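Local coordinates for protein polyketide synthase (Synechococcus sp., PDB 4GOX) that probably transfers a sulfo group from the cofactor PAPS to an intermediate, serving as the sulfotransferase domain of a polyketide-type olefin synthase, at residues P25-L30 with L124-S129; Y51-L56 with Q81-D86. One frame throughout, in Å; residues are numbered along the deposited sequence.

Contact 1: residues P25-L30 with L124-S129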
ATOM      1  N   PRO A  25       6.384 -15.245  -5.706  1.00 59.68           N
ATOM      2  CA  PRO A  25       5.207 -14.408  -5.417  1.00 56.37           C
ATOM      3  C   PRO A  25       5.496 -13.211  -4.508  1.00 54.65           C
ATOM      4  O   PRO A  25       6.398 -13.236  -3.675  1.00 54.16           O
ATOM      5  CB  PRO A  25       4.203 -15.390  -4.805  1.00 59.44           C
ATOM      6  CG  PRO A  25       5.041 -16.509  -4.267  1.00 67.07           C
ATOM      7  CD  PRO A  25       6.209 -16.623  -5.194  1.00 63.63           C
ATOM      8  N   ILE A  26       4.756 -12.135  -4.747  1.00 47.60           N
ATOM      9  CA  ILE A  26       4.817 -10.868  -4.015  1.00 44.45           C
ATOM     10  C   ILE A  26       3.454 -10.257  -4.183  1.00 44.33           C
ATOM     11  O   ILE A  26       2.792 -10.482  -5.204  1.00 41.49           O
ATOM     12  CB  ILE A  26       5.952  -9.900  -4.519  1.00 47.01           C
ATOM     13  CG1 ILE A  26       6.116  -8.693  -3.550  1.00 45.20           C
ATOM     14  CG2 ILE A  26       5.745  -9.437  -6.002  1.00 47.41           C
ATOM     15  CD1 ILE A  26       7.228  -7.824  -3.767  1.00 47.68           C
ATOM     16  N   ALA A  27       3.034  -9.468  -3.206  1.00 41.36           N
ATOM     17  CA  ALA A  27       1.768  -8.787  -3.325  1.00 40.42           C
ATOM     18  C   ALA A  27       1.930  -7.333  -2.936  1.00 41.79           C
ATOM     19  O   ALA A  27       2.834  -6.990  -2.171  1.00 40.98           O
ATOM     20  CB  ALA A  27       0.691  -9.472  -2.481  1.00 41.17           C
ATOM     21  N   PHE A  28       1.065  -6.480  -3.490  1.00 35.19           N
ATOM     22  CA  PHE A  28       1.057  -5.066  -3.177  1.00 33.72           C
ATOM     23  C   PHE A  28      -0.326  -4.654  -2.716  1.00 37.70           C
ATOM     24  O   PHE A  28      -1.318  -5.135  -3.272  1.00 37.57           O
ATOM     25  CB  PHE A  28       1.393  -4.229  -4.436  1.00 33.90           C
ATOM     26  CG  PHE A  28       2.791  -4.415  -4.960  1.00 34.39           C
ATOM     27  CD1 PHE A  28       3.810  -3.551  -4.581  1.00 34.59           C
ATOM     28  CD2 PHE A  28       3.082  -5.432  -5.863  1.00 34.99           C
ATOM     29  CE1 PHE A  28       5.109  -3.728  -5.054  1.00 35.78           C
ATOM     30  CE2 PHE A  28       4.376  -5.614  -6.331  1.00 38.98           C
ATOM     31  CZ  PHE A  28       5.388  -4.761  -5.923  1.00 36.54           C
ATOM     32  N   ILE A  29      -0.382  -3.678  -1.801  1.00 33.66           N
ATOM     33  CA  ILE A  29      -1.627  -3.022  -1.407  1.00 32.72           C
ATOM     34  C   ILE A  29      -1.462  -1.655  -2.006  1.00 35.15           C
ATOM     35  O   ILE A  29      -0.559  -0.900  -1.619  1.00 33.21           O
ATOM     36  CB  ILE A  29      -1.933  -2.924   0.120  1.00 36.12           C
ATOM     37  CG1 ILE A  29      -2.058  -4.308   0.772  1.00 37.56           C
ATOM     38  CG2 ILE A  29      -3.228  -2.089   0.333  1.00 34.59           C
ATOM     39  CD1 ILE A  29      -2.009  -4.257   2.291  1.00 35.63           C
ATOM     40  N   LEU A  30      -2.300  -1.366  -3.012  1.00 32.11           N
ATOM     41  CA  LEU A  30      -2.272  -0.120  -3.717  1.00 30.28           C
ATOM     42  C   LEU A  30      -3.543   0.642  -3.474  1.00 34.84           C
ATOM     43  O   LEU A  30      -4.647   0.097  -3.552  1.00 33.85           O
ATOM     44  CB  LEU A  30      -2.073  -0.355  -5.231  1.00 30.36           C
ATOM     45  CG  LEU A  30      -0.834  -1.162  -5.668  1.00 33.74           C
ATOM     46  CD1 LEU A  30      -0.923  -1.463  -7.137  1.00 33.52           C
ATOM     47  CD2 LEU A  30       0.464  -0.406  -5.372  1.00 32.93           C
ATOM     48  N   LEU A 124       4.553 -14.644   2.468  1.00 56.32           N
ATOM     49  CA  LEU A 124       4.313 -13.801   1.312  1.00 52.01           C
ATOM     50  C   LEU A 124       4.492 -12.346   1.702  1.00 51.14           C
ATOM     51  O   LEU A 124       3.735 -11.817   2.511  1.00 49.19           O
ATOM     52  CB  LEU A 124       2.921 -14.069   0.713  1.00 51.92           C
ATOM     53  CG  LEU A 124       2.473 -13.118  -0.417  1.00 54.09           C
ATOM     54  CD1 LEU A 124       3.264 -13.358  -1.685  1.00 54.31           C
ATOM     55  CD2 LEU A 124       0.984 -13.241  -0.673  1.00 56.00           C
ATOM     56  N   LEU A 125       5.482 -11.692   1.085  1.00 47.39           N
ATOM     57  CA  LEU A 125       5.802 -10.299   1.301  1.00 44.34           C
ATOM     58  C   LEU A 125       4.719  -9.422   0.668  1.00 45.27           C
ATOM     59  O   LEU A 125       4.299  -9.643  -0.468  1.00 42.09           O
ATOM     60  CB  LEU A 125       7.193  -9.977   0.727  1.00 44.52           C
ATOM     61  CG  LEU A 125       7.631  -8.493   0.718  1.00 47.63           C
ATOM     62  CD1 LEU A 125       7.940  -8.006   2.132  1.00 48.22           C
ATOM     63  CD2 LEU A 125       8.870  -8.294  -0.174  1.00 50.00           C
ATOM     64  N   ILE A 126       4.248  -8.458   1.447  1.00 43.06           N
ATOM     65  CA  ILE A 126       3.232  -7.510   1.044  1.00 41.36           C
ATOM     66  C   ILE A 126       3.864  -6.130   1.115  1.00 42.49           C
ATOM     67  O   ILE A 126       4.278  -5.710   2.197  1.00 42.56           O
ATOM     68  CB  ILE A 126       1.944  -7.560   1.924  1.00 44.49           C
ATOM     69  CG1 ILE A 126       1.430  -9.007   2.287  1.00 48.01           C
ATOM     70  CG2 ILE A 126       0.845  -6.624   1.371  1.00 40.93           C
ATOM     71  CD1 ILE A 126       0.771  -9.868   1.211  1.00 55.23           C
ATOM     72  N   ASP A 127       3.901  -5.418  -0.029  1.00 37.22           N
ATOM     73  CA  ASP A 127       4.397  -4.052  -0.088  1.00 35.85           C
ATOM     74  C   ASP A 127       3.174  -3.143  -0.166  1.00 40.13           C
ATOM     75  O   ASP A 127       2.536  -3.060  -1.215  1.00 39.77           O
ATOM     76  CB  ASP A 127       5.339  -3.828  -1.303  1.00 35.85           C
ATOM     77  CG  ASP A 127       5.914  -2.417  -1.438  1.00 41.46           C
ATOM     78  OD1 ASP A 127       6.845  -2.239  -2.237  1.00 43.95           O
ATOM     79  OD2 ASP A 127       5.397  -1.472  -0.758  1.00 38.40           O
ATOM     80  N   LYS A 128       2.840  -2.457   0.941  1.00 36.13           N
ATOM     81  CA  LYS A 128       1.710  -1.523   0.923  1.00 34.45           C
ATOM     82  C   LYS A 128       2.247  -0.161   0.537  1.00 35.81           C
ATOM     83  O   LYS A 128       3.275   0.280   1.073  1.00 35.03           O
ATOM     84  CB  LYS A 128       1.046  -1.429   2.326  1.00 35.89           C
ATOM     85  CG  LYS A 128      -0.180  -0.489   2.365  1.00 38.31           C
ATOM     86  CD  LYS A 128       0.134   0.973   2.757  1.00 37.76           C
ATOM     87  CE  LYS A 128       0.166   1.166   4.268  1.00 36.91           C
ATOM     88  NZ  LYS A 128      -0.059   2.590   4.656  1.00 41.76           N
ATOM     89  N   SER A 129       1.561   0.510  -0.372  1.00 31.54           N
ATOM     90  CA  SER A 129       1.894   1.883  -0.715  1.00 31.46           C
ATOM     91  C   SER A 129       0.688   2.720  -1.114  1.00 36.91           C
ATOM     92  O   SER A 129       0.031   2.399  -2.107  1.00 35.83           O
ATOM     93  CB  SER A 129       2.940   1.958  -1.816  1.00 31.58           C
ATOM     94  OG  SER A 129       3.075   3.305  -2.235  1.00 35.16           O
TER

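Contact 2: residues Y51-L56 with Q81-D86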
ATOM      1  N   TYR A  51       4.038 -11.432   5.329  1.00 49.42           N
ATOM      2  CA  TYR A  51       4.926 -10.461   5.933  1.00 48.89           C
ATOM      3  C   TYR A  51       4.489  -9.098   5.381  1.00 50.40           C
ATOM      4  O   TYR A  51       4.686  -8.815   4.194  1.00 47.88           O
ATOM      5  CB  TYR A  51       6.411 -10.769   5.670  1.00 50.88           C
ATOM      6  CG  TYR A  51       7.271  -9.838   6.483  1.00 53.74           C
ATOM      7  CD1 TYR A  51       7.225  -9.858   7.875  1.00 57.55           C
ATOM      8  CD2 TYR A  51       8.057  -8.871   5.869  1.00 53.59           C
ATOM      9  CE1 TYR A  51       7.946  -8.945   8.634  1.00 57.69           C
ATOM     10  CE2 TYR A  51       8.789  -7.954   6.621  1.00 55.17           C
ATOM     11  CZ  TYR A  51       8.743  -8.010   8.007  1.00 64.36           C
ATOM     12  OH  TYR A  51       9.454  -7.133   8.787  1.00 69.76           O
ATOM     13  N   SER A  52       3.859  -8.276   6.248  1.00 46.67           N
ATOM     14  CA  SER A  52       3.265  -6.987   5.909  1.00 43.69           C
ATOM     15  C   SER A  52       3.906  -5.843   6.707  1.00 48.40           C
ATOM     16  O   SER A  52       3.316  -5.353   7.678  1.00 49.76           O
ATOM     17  CB  SER A  52       1.761  -7.058   6.143  1.00 44.13           C
ATOM     18  OG  SER A  52       1.077  -6.012   5.478  1.00 47.48           O
ATOM     19  N   PRO A  53       5.112  -5.385   6.322  1.00 43.30           N
ATOM     20  CA  PRO A  53       5.769  -4.341   7.119  1.00 43.75           C
ATOM     21  C   PRO A  53       5.261  -2.932   6.845  1.00 46.86           C
ATOM     22  O   PRO A  53       4.514  -2.754   5.886  1.00 45.41           O
ATOM     23  CB  PRO A  53       7.245  -4.475   6.685  1.00 46.18           C
ATOM     24  CG  PRO A  53       7.163  -4.925   5.267  1.00 48.61           C
ATOM     25  CD  PRO A  53       5.976  -5.835   5.200  1.00 44.01           C
ATOM     26  N   PRO A  54       5.728  -1.895   7.595  1.00 45.33           N
ATOM     27  CA  PRO A  54       5.388  -0.509   7.214  1.00 43.63           C
ATOM     28  C   PRO A  54       6.058  -0.164   5.868  1.00 45.41           C
ATOM     29  O   PRO A  54       6.981  -0.863   5.453  1.00 44.77           O
ATOM     30  CB  PRO A  54       5.973   0.331   8.352  1.00 47.43           C
ATOM     31  CG  PRO A  54       6.985  -0.518   9.002  1.00 53.67           C
ATOM     32  CD  PRO A  54       6.632  -1.934   8.770  1.00 48.73           C
ATOM     33  N   GLU A  55       5.555   0.863   5.168  1.00 41.93           N
ATOM     34  CA  GLU A  55       5.989   1.299   3.829  1.00 41.06           C
ATOM     35  C   GLU A  55       7.478   1.164   3.505  1.00 43.15           C
ATOM     36  O   GLU A  55       8.298   1.929   4.024  1.00 42.57           O
ATOM     37  CB  GLU A  55       5.523   2.734   3.543  1.00 42.73           C
ATOM     38  CG  GLU A  55       4.081   2.789   3.077  1.00 52.24           C
ATOM     39  CD  GLU A  55       3.327   4.048   3.435  1.00 71.34           C
ATOM     40  OE1 GLU A  55       2.217   3.922   3.999  1.00 51.94           O
ATOM     41  OE2 GLU A  55       3.786   5.152   3.060  1.00 72.18           O
ATOM     42  N   LEU A  56       7.809   0.171   2.648  1.00 38.58           N
ATOM     43  CA  LEU A  56       9.164  -0.065   2.127  1.00 38.71           C
ATOM     44  C   LEU A  56       9.601   1.046   1.175  1.00 42.43           C
ATOM     45  O   LEU A  56      10.777   1.427   1.167  1.00 42.53           O
ATOM     46  CB  LEU A  56       9.214  -1.436   1.418  1.00 38.36           C
ATOM     47  CG  LEU A  56       8.901  -2.658   2.313  1.00 43.15           C
ATOM     48  CD1 LEU A  56       8.630  -3.890   1.467  1.00 42.40           C
ATOM     49  CD2 LEU A  56      10.076  -2.959   3.284  1.00 46.92           C
ATOM     50  N   GLN A  81      13.997  -0.079   7.085  1.00 53.74           N
ATOM     51  CA  GLN A  81      14.843  -0.284   8.271  1.00 56.80           C
ATOM     52  C   GLN A  81      14.079  -1.171   9.270  1.00 65.50           C
ATOM     53  O   GLN A  81      14.593  -2.222   9.663  1.00 66.17           O
ATOM     54  CB  GLN A  81      15.271   1.060   8.915  1.00 57.76           C
ATOM     55  CG  GLN A  81      16.415   1.771   8.192  1.00 62.96           C
ATOM     56  CD  GLN A  81      15.957   2.664   7.036  1.00 86.51           C
ATOM     57  OE1 GLN A  81      15.000   2.360   6.304  1.00 85.50           O
ATOM     58  NE2 GLN A  81      16.644   3.793   6.830  1.00 64.65           N
ATOM     59  N   ARG A  82      12.802  -0.799   9.566  1.00 63.72           N
ATOM     60  CA  ARG A  82      11.911  -1.515  10.478  1.00 64.92           C
ATOM     61  C   ARG A  82      11.753  -2.977  10.045  1.00 69.72           C
ATOM     62  O   ARG A  82      11.901  -3.877  10.878  1.00 68.45           O
ATOM     63  CB  ARG A  82      10.566  -0.782  10.609  1.00 67.24           C
ATOM     64  CG  ARG A  82       9.677  -1.255  11.769  1.00 86.40           C
ATOM     65  CD  ARG A  82      10.252  -0.889  13.133  1.00102.64           C
ATOM     66  NE  ARG A  82       9.669  -1.675  14.222  1.00116.43           N
ATOM     67  CZ  ARG A  82      10.137  -2.847  14.644  1.00137.15           C
ATOM     68  NH1 ARG A  82      11.189  -3.402  14.054  1.00124.63           N
ATOM     69  NH2 ARG A  82       9.551  -3.475  15.654  1.00131.17           N
ATOM     70  N   ALA A  83      11.542  -3.214   8.734  1.00 57.93           N
ATOM     71  CA  ALA A  83      11.441  -4.567   8.164  1.00 57.95           C
ATOM     72  C   ALA A  83      12.690  -5.415   8.481  1.00 61.61           C
ATOM     73  O   ALA A  83      12.559  -6.546   8.950  1.00 62.25           O
ATOM     74  CB  ALA A  83      11.250  -4.493   6.652  1.00 56.23           C
ATOM     75  N   LEU A  84      13.882  -4.861   8.206  1.00 57.25           N
ATOM     76  CA  LEU A  84      15.191  -5.497   8.408  1.00 58.81           C
ATOM     77  C   LEU A  84      15.450  -5.824   9.890  1.00 64.52           C
ATOM     78  O   LEU A  84      15.907  -6.927  10.210  1.00 66.67           O
ATOM     79  CB  LEU A  84      16.285  -4.561   7.898  1.00 58.85           C
ATOM     80  CG  LEU A  84      16.377  -4.321   6.397  1.00 61.88           C
ATOM     81  CD1 LEU A  84      17.362  -3.199   6.124  1.00 61.87           C
ATOM     82  CD2 LEU A  84      16.768  -5.613   5.658  1.00 66.23           C
ATOM     83  N   MET A  85      15.151  -4.849  10.781  1.00 59.44           N
ATOM     84  CA  MET A  85      15.233  -4.986  12.221  1.00 62.24           C
ATOM     85  C   MET A  85      14.404  -6.224  12.612  1.00 72.12           C
ATOM     86  O   MET A  85      14.973  -7.174  13.138  1.00 74.74           O
ATOM     87  CB  MET A  85      14.648  -3.740  12.897  1.00 64.13           C
ATOM     88  CG  MET A  85      15.578  -2.573  12.952  1.00 65.52           C
ATOM     89  SD  MET A  85      14.812  -1.168  13.795  1.00 71.19           S
ATOM     90  CE  MET A  85      14.194  -1.930  15.282  1.00 72.35           C
ATOM     91  N   ASP A  86      13.084  -6.245  12.267  1.00 68.28           N
ATOM     92  CA  ASP A  86      12.169  -7.350  12.551  1.00 70.33           C
ATOM     93  C   ASP A  86      12.597  -8.686  11.922  1.00 74.03           C
ATOM     94  O   ASP A  86      12.673  -9.683  12.646  1.00 77.68           O
ATOM     95  CB  ASP A  86      10.725  -6.999  12.148  1.00 71.67           C
ATOM     96  CG  ASP A  86       9.731  -8.100  12.462  1.00 87.17           C
ATOM     97  OD1 ASP A  86       9.451  -8.326  13.663  1.00 95.13           O
ATOM     98  OD2 ASP A  86       9.300  -8.792  11.520  1.00 87.93           O
TER

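Contact 1: residues P25-L30 with L124-S129
Two neighbouring strands of the parallel core sheet pair here, Ala-27 and Ile-29 on 26-30 hydrogen-bonding with Leu-125, Asp-127 and Ser-129 on 124-129, so that Ala-27 sits across from Ile-126 and Ile-29 across from Lys-128. Ala-27 N donates to Leu-125 O (3.0 Å) and Ala-27 O accepts from Asp-127 N. Ile-29 repeats the pattern, its N donating to Asp-127 O and its O accepting from Ser-129 N at 2.8 Å. Phe-28, in between, turns its backbone bonds to strand 149-155, as expected of an inner strand in this P-loop-type fold, the sulfotransferase fold.

On one face, Phe-28 CG stands beside its backbone N (chi1 -66°), which brings ring atom CD1 to 3.6 Å from Asp-127 CB, the ring and carboxylate planes 36° apart. The ring also touches Tyr-113 and Phe-146. Asp-127 OD1 is itself held by hydrogen bonds with the hydroxyls of Tyr-113 and Tyr-132. An alanine replacing Phe-28 would probably open a gap beside Asp-127 CB and strip Tyr-113 and Phe-146 of a packing partner.

On the other face Ile-126 splits its branches, CD1 lying 3.7 Å from Ala-27 CB and CG2 3.8 Å from Ile-29 CG1, with Leu-231 of helix 220-231 touching both Ala-27 and Ile-126. Lys-128 CG rests 3.7 Å from Ile-29 CB before its chain bends twice, carrying NZ away to a salt bridge with Glu-55, and the side chain passes about 4 Å from the bound adenosine-3'-5'-diphosphate.

Contact 2: residues Y51-L56 with Q81-D86
The ring of Tyr-51 and the carboxylate of Asp-86 lie almost in one plane, 4° apart, so that the two flat groups meet edge on instead of stacking. Asp-86 OD2 sits at the ring edge, 3.2 Å from Tyr-51 CE1, where a partly positive C-H would suit a carboxylate oxygen. The hydroxyl adds a second polar approach: Tyr-51 OH is 3.2 Å from Asp-86 OD2 and equally 3.2 Å from Ala-83 O, the latter placed obliquely to the ring. The two side chains come from opposite directions; in Tyr-51 CG lies anti to the backbone N (chi1 -172°), as it does in Asp-86, which sends the ring toward the helix and the carboxylate toward the ring.

One turn back along the helix, the small methyl of Ala-83 lets the loop come close, Tyr-51, Pro-53 and Leu-56 all touching it. Its CB lies 3.8 Å from Tyr-51 OH, 4.0 Å from Pro-53 CB and 3.9 Å from Leu-56 CD2. Beside it the ring of Pro-54 meets the aliphatic root of Arg-82, Pro-54 CG being 3.9 Å from Arg-82 CG. The arginine chain then bends at its second torsion, which takes NE off to a salt bridge with Asp-250.

The loop that follows edge strand 50-51 covers one flank of helix 79-88, while Leu-84, pointing away from that loop, packs on helix 92-104. Ser-52 and Pro-54 also touch helix 37-45.

From the N terminus the chain enters the sheet through strand 26-30, runs along helix 37-45 and returns through the short edge strand 50-51. Contact 2 then closes a small loop, bringing helix 79-88 back against 51-56 after 24 intervening residues. Two further helices, 92-104 and 109-119, lead to strand 124-129, where contact 1 closes the larger loop of 93 residues, with contact 2 nested inside it. The two also touch directly: strand 124-129 lies between 26-30 and 50-51, with a probable hydrogen bond of 2.8 Å from Ile-126 N to Tyr-51 O. Together they tie the central strand 26-30, through 124-129 and edge strand 50-51, to helix 79-88.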